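Local atomic coordinates of particle-associated glycoside hydrolase (Acinetobacter phage Fri1, PDB entry 6C72), a protein that probably depolymerises the capsular polysaccharide of Acinetobacter baumannii as the tailspike of the phage, helping the virus through the host capsule during entry. Residues G149-F154 and A173-G178; A199-L204 and K232-S237. All blocks are in the same frame, centred on the assembly; numbering follows the deposited sequence.

Interaction 1. Residues G149-F154 and A173-G178. With ZN (zinc ion), chain O.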
loop_
_atom_site.group_PDB
_atom_site.type_symbol
_atom_site.label_atom_id
_atom_site.label_comp_id
_atom_site.label_asym_id
_atom_site.label_seq_id
_atom_site.Cartn_x
_atom_site.Cartn_y
_atom_site.Cartn_z
ATOM N N GLY A 149 0.866 18.331 25.589
ATOM C CA GLY A 149 0.299 18.269 26.918
ATOM C C GLY A 149 0.952 17.204 27.781
ATOM O O GLY A 149 1.960 16.591 27.423
ATOM N N THR A 150 0.336 16.976 28.940
ATOM C CA THR A 150 0.820 16.051 29.957
ATOM C C THR A 150 -0.282 15.045 30.253
ATOM O O THR A 150 -1.380 15.429 30.662
ATOM C CB THR A 150 1.211 16.798 31.241
ATOM O OG1 THR A 150 2.225 17.779 30.961
ATOM C CG2 THR A 150 1.711 15.832 32.324
ATOM N N PHE A 151 0.007 13.763 30.054
ATOM C CA PHE A 151 -0.943 12.732 30.454
ATOM C C PHE A 151 -1.182 12.795 31.966
ATOM O O PHE A 151 -0.279 13.108 32.751
ATOM C CB PHE A 151 -0.437 11.334 30.063
ATOM C CG PHE A 151 -0.417 11.078 28.568
ATOM C CD1 PHE A 151 -1.593 10.948 27.855
ATOM C CD2 PHE A 151 0.788 10.963 27.885
ATOM C CE1 PHE A 151 -1.569 10.720 26.488
ATOM C CE2 PHE A 151 0.824 10.749 26.522
ATOM C CZ PHE A 151 -0.354 10.618 25.817
ATOM N N ASP A 152 -2.416 12.504 32.370
ATOM C CA ASP A 152 -2.673 12.348 33.783
ATOM C C ASP A 152 -1.985 11.076 34.273
ATOM O O ASP A 152 -1.503 10.254 33.489
ATOM C CB ASP A 152 -4.179 12.341 34.066
ATOM C CG ASP A 152 -4.513 12.897 35.462
ATOM O OD1 ASP A 152 -3.578 13.112 36.267
ATOM O OD2 ASP A 152 -5.701 13.158 35.751
ATOM N N SER A 153 -1.912 10.936 35.591
ATOM C CA SER A 153 -1.199 9.807 36.166
ATOM C C SER A 153 -1.856 8.485 35.774
ATOM O O SER A 153 -3.078 8.388 35.648
ATOM C CB SER A 153 -1.158 9.950 37.678
ATOM O OG SER A 153 -2.470 9.875 38.193
ATOM N N PHE A 154 -1.026 7.479 35.522
ATOM C CA PHE A 154 -1.488 6.130 35.223
ATOM C C PHE A 154 -0.998 5.193 36.317
ATOM O O PHE A 154 0.211 5.068 36.535
ATOM C CB PHE A 154 -0.996 5.663 33.854
ATOM C CG PHE A 154 -1.453 4.287 33.495
ATOM C CD1 PHE A 154 -2.710 4.083 32.945
ATOM C CD2 PHE A 154 -0.624 3.194 33.698
ATOM C CE1 PHE A 154 -3.148 2.812 32.615
ATOM C CE2 PHE A 154 -1.043 1.922 33.368
ATOM C CZ PHE A 154 -2.314 1.725 32.829
ATOM N N ALA A 173 -7.092 -0.239 34.426
ATOM C CA ALA A 173 -6.802 1.183 34.295
ATOM C C ALA A 173 -6.443 1.538 32.854
ATOM O O ALA A 173 -5.739 0.790 32.174
ATOM C CB ALA A 173 -5.665 1.587 35.233
ATOM N N THR A 174 -6.952 2.679 32.381
ATOM C CA THR A 174 -6.643 3.176 31.045
ATOM C C THR A 174 -6.116 4.600 31.145
ATOM O O THR A 174 -6.447 5.330 32.083
ATOM C CB THR A 174 -7.857 3.153 30.113
ATOM O OG1 THR A 174 -8.912 3.931 30.687
ATOM C CG2 THR A 174 -8.339 1.727 29.891
ATOM N N TYR A 175 -5.303 4.991 30.162
ATOM C CA TYR A 175 -4.671 6.305 30.206
ATOM C C TYR A 175 -5.715 7.415 30.142
ATOM O O TYR A 175 -6.795 7.258 29.572
ATOM C CB TYR A 175 -3.669 6.480 29.056
ATOM C CG TYR A 175 -4.278 6.931 27.738
ATOM C CD1 TYR A 175 -4.838 6.019 26.864
ATOM C CD2 TYR A 175 -4.293 8.277 27.376
ATOM C CE1 TYR A 175 -5.389 6.422 25.659
ATOM C CE2 TYR A 175 -4.842 8.703 26.160
ATOM C CZ TYR A 175 -5.385 7.768 25.302
ATOM O OH TYR A 175 -5.936 8.163 24.092
ATOM N N LYS A 176 -5.381 8.552 30.725
ATOM C CA LYS A 176 -6.284 9.688 30.748
ATOM C C LYS A 176 -5.485 10.940 30.432
ATOM O O LYS A 176 -4.343 11.088 30.875
ATOM C CB LYS A 176 -6.997 9.811 32.116
ATOM C CG LYS A 176 -8.019 10.930 32.164
ATOM C CD LYS A 176 -8.993 10.814 33.341
ATOM C CE LYS A 176 -8.404 11.335 34.640
ATOM N NZ LYS A 176 -9.144 10.763 35.812
ATOM N N HIS A 177 -6.074 11.825 29.638
ATOM C CA HIS A 177 -5.424 13.098 29.375
ATOM C C HIS A 177 -5.399 13.948 30.639
ATOM O O HIS A 177 -6.330 13.916 31.451
ATOM C CB HIS A 177 -6.127 13.828 28.232
ATOM C CG HIS A 177 -5.858 13.220 26.891
ATOM N ND1 HIS A 177 -4.612 13.245 26.304
ATOM C CD2 HIS A 177 -6.663 12.542 26.042
ATOM C CE1 HIS A 177 -4.663 12.615 25.147
ATOM N NE2 HIS A 177 -5.895 12.179 24.962
ATOM N N GLY A 178 -4.299 14.670 30.830
ATOM C CA GLY A 178 -4.188 15.581 31.953
ATOM C C GLY A 178 -4.287 17.036 31.529
ATOM O O GLY A 178 -4.570 17.909 32.345
HETATM ZN ZN ZN O . -4.838 13.712 38.145
HETATM O O HOH W 1 -7.184 14.311 34.143
HETATM O O HOH W 2 -2.998 8.539 32.353
HETATM O O HOH W 3 -5.353 6.916 34.019
#

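Interaction 2. Residues A199-L204 and K232-S237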
loop_
_atom_site.group_PDB
_atom_site.type_symbol
_atom_site.label_atom_id
_atom_site.label_comp_id
_atom_site.label_asym_id
_atom_site.label_seq_id
_atom_site.Cartn_x
_atom_site.Cartn_y
_atom_site.Cartn_z
ATOM N N ALA A 199 4.479 22.089 12.080
ATOM C CA ALA A 199 3.887 22.264 13.388
ATOM C C ALA A 199 3.194 20.978 13.820
ATOM O O ALA A 199 2.946 20.078 13.015
ATOM C CB ALA A 199 2.892 23.418 13.373
ATOM N N GLY A 200 2.847 20.914 15.107
ATOM C CA GLY A 200 2.177 19.742 15.624
ATOM C C GLY A 200 1.532 19.978 16.975
ATOM O O GLY A 200 1.671 21.036 17.591
ATOM N N VAL A 201 0.820 18.947 17.428
ATOM C CA VAL A 201 0.186 18.915 18.737
ATOM C C VAL A 201 0.137 17.464 19.178
ATOM O O VAL A 201 -0.001 16.559 18.352
ATOM C CB VAL A 201 -1.234 19.536 18.712
ATOM C CG1 VAL A 201 -2.146 18.767 17.757
ATOM C CG2 VAL A 201 -1.836 19.568 20.138
ATOM N N SER A 202 0.271 17.239 20.487
ATOM C CA SER A 202 0.211 15.868 20.979
ATOM C C SER A 202 -0.107 15.823 22.465
ATOM O O SER A 202 0.040 16.814 23.195
ATOM C CB SER A 202 1.509 15.104 20.709
ATOM O OG SER A 202 2.544 15.553 21.532
ATOM N N ASN A 203 -0.570 14.644 22.888
ATOM C CA ASN A 203 -0.693 14.282 24.299
ATOM C C ASN A 203 -1.597 15.253 25.059
ATOM O O ASN A 203 -1.257 15.719 26.145
ATOM C CB ASN A 203 0.687 14.192 24.974
ATOM C CG ASN A 203 1.581 13.137 24.359
ATOM O OD1 ASN A 203 1.211 12.498 23.386
ATOM N ND2 ASN A 203 2.760 12.947 24.930
ATOM N N LEU A 204 -2.768 15.541 24.498
ATOM C CA LEU A 204 -3.715 16.401 25.195
ATOM C C LEU A 204 -5.112 16.167 24.645
ATOM O O LEU A 204 -5.297 15.508 23.621
ATOM C CB LEU A 204 -3.311 17.882 25.091
ATOM C CG LEU A 204 -3.028 18.521 23.728
ATOM C CD1 LEU A 204 -4.296 18.866 22.953
ATOM C CD2 LEU A 204 -2.157 19.768 23.928
ATOM N N LYS A 232 -0.571 13.365 17.534
ATOM C CA LYS A 232 -0.535 12.043 18.151
ATOM C C LYS A 232 -1.147 12.103 19.544
ATOM O O LYS A 232 -0.867 13.029 20.311
ATOM C CB LYS A 232 0.896 11.510 18.245
ATOM C CG LYS A 232 1.497 11.216 16.901
ATOM C CD LYS A 232 2.987 10.960 16.982
ATOM C CE LYS A 232 3.554 10.626 15.595
ATOM N NZ LYS A 232 4.746 9.721 15.693
ATOM N N TRP A 233 -1.978 11.107 19.867
ATOM C CA TRP A 233 -2.623 11.005 21.181
ATOM C C TRP A 233 -3.353 12.307 21.534
ATOM O O TRP A 233 -3.111 12.932 22.570
ATOM C CB TRP A 233 -1.610 10.630 22.257
ATOM C CG TRP A 233 -0.975 9.320 22.011
ATOM C CD1 TRP A 233 0.295 9.098 21.556
ATOM C CD2 TRP A 233 -1.559 8.027 22.221
ATOM N NE1 TRP A 233 0.538 7.746 21.461
ATOM C CE2 TRP A 233 -0.582 7.066 21.861
ATOM C CE3 TRP A 233 -2.810 7.587 22.665
ATOM C CZ2 TRP A 233 -0.821 5.693 21.936
ATOM C CZ3 TRP A 233 -3.047 6.223 22.739
ATOM C CH2 TRP A 233 -2.053 5.291 22.380
ATOM N N VAL A 234 -4.236 12.732 20.633
ATOM C CA VAL A 234 -5.071 13.908 20.831
ATOM C C VAL A 234 -6.528 13.502 20.689
ATOM O O VAL A 234 -6.906 12.861 19.703
ATOM C CB VAL A 234 -4.721 15.031 19.834
ATOM C CG1 VAL A 234 -5.838 16.054 19.799
ATOM C CG2 VAL A 234 -3.419 15.691 20.243
ATOM N N ASP A 235 -7.342 13.886 21.663
ATOM C CA ASP A 235 -8.787 13.757 21.586
ATOM C C ASP A 235 -9.390 15.142 21.397
ATOM O O ASP A 235 -8.800 16.149 21.801
ATOM C CB ASP A 235 -9.356 13.099 22.850
ATOM C CG ASP A 235 -8.881 11.654 23.038
ATOM O OD1 ASP A 235 -8.118 11.136 22.190
ATOM O OD2 ASP A 235 -9.289 11.023 24.035
ATOM N N THR A 236 -10.534 15.199 20.725
ATOM C CA THR A 236 -11.296 16.434 20.595
ATOM C C THR A 236 -12.755 16.147 20.910
ATOM O O THR A 236 -13.306 15.139 20.461
ATOM C CB THR A 236 -11.169 17.062 19.184
ATOM O OG1 THR A 236 -11.639 16.136 18.197
ATOM C CG2 THR A 236 -9.727 17.443 18.872
ATOM N N SER A 237 -13.394 17.042 21.663
ATOM C CA SER A 237 -14.757 16.787 22.095
ATOM C C SER A 237 -15.492 18.096 22.320
ATOM O O SER A 237 -14.949 19.022 22.921
ATOM C CB SER A 237 -14.785 15.955 23.381
ATOM O OG SER A 237 -16.085 15.949 23.937
#

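Interaction 1. Residues G149-F154 and A173-G178
The ring of Phe151 lies beside the 173-178 segment and meets Tyr175 and His177 together. CE1 of Phe151 lies 3.8 Å from CD2 of Tyr175, their planes almost perpendicular, whereas the His177 imidazole is tilted only 23° from the phenyl plane but displaced laterally, leaving little shared area. Tyr175 CE2 lies over one face of the imidazole, offset toward its rim. The CG of Tyr175 sits between the backbone N and the carbonyl carbon (chi1 84°), directing the phenol toward Phe151. Phe154 presents its rim to the backbone, CE1 being 3.3 Å from Ala173 O.

Asp152 works on the other side. Its N-H binds Lys176 O at 2.8 Å, and its carboxylate holds a zinc ion through both oxygens, OD1 at 2.3 Å and OD2 at 2.6 Å; OD1 also accepts the N-H of Ser153. With CG anti to the backbone N (chi1 -176°), Lys176 runs alongside this carboxylate, NZ stopping 4.2 Å from OD2. A water joins OD2 to His177 O. The arrangement is a single backbone bridge closing an excursion from the beta-helix, with an aromatic cluster and a zinc site at Asp152, which Glu100 also serves in a structure of this protein.

Interaction 2. Residues A199-L204 and K232-S237
Ser202 pairs with Lys232 and Leu204 with Val234 in parallel register, as expected of successive coils of a right-handed parallel beta-helix, the fold common among phage tailspikes. Each segment turns a corner between its two bridges, at Asn203 and at Trp233, where both backbones adopt a left-handed helical conformation. The corners of adjacent coils therefore lie in register.

Backbone hydrogen bonds follow the chain round this bend. Lys232 N makes a weak bond to Val201 O, Asn203 N donates to Lys232 O at 3.1 Å, and Leu204 N reaches Trp233 O in the plane of that carbonyl. Beyond the corner Asp235 N closes the series on Leu204 O. CA-H...O contacts supplement them, the straighter one running from Val234 CA to Leu204 O at 3.2 Å.

Apolar packing centres on Val234. Because its CG2 is anti to the carbonyl carbon and beside the backbone N, that methyl faces the neighbouring coil, where it lies 3.7 Å from Ser202 CA and 4.2 Å from CG1 of Val201. Leu204 CD1 meets the same methyl, and Trp181 of strand 179-182 packs against both Val201 and Leu204.

The polar side chains find partners on adjacent coils: Ser202 OG hydrogen-bonds to Glu146, and the Asp235 carboxylate to Asn263, which ties this pair of coils to its neighbours. At the corner the Asn203 amide crosses the Trp233 side chain, amide and indole planes 64° apart, with OD1 3.6 Å from Trp233 CB.

Overall arrangement
Interaction 1 closes along the chain before interaction 2 opens, and their centres lie 13 Å apart on neighbouring parts of the beta-helix. They touch directly: Gly149 N probably hydrogen-bonds to Ser202 O at 3.0 Å, and Phe151 CE2 packs 3.3 Å from Asn203 CG. The aromatic cluster extends into the corner, with Tyr175 and Trp233 edge-to-face and His177 CE1 3.0 Å from Trp233 O. Both contacts also reach a second subunit, Phe151 packing on its Asn144 and Trp233 on its Gly198. The zinc at Asp152 sits on the far side from this junction; the nearest side-chain atoms of Asp152 and Asn203 are about 10 Å apart.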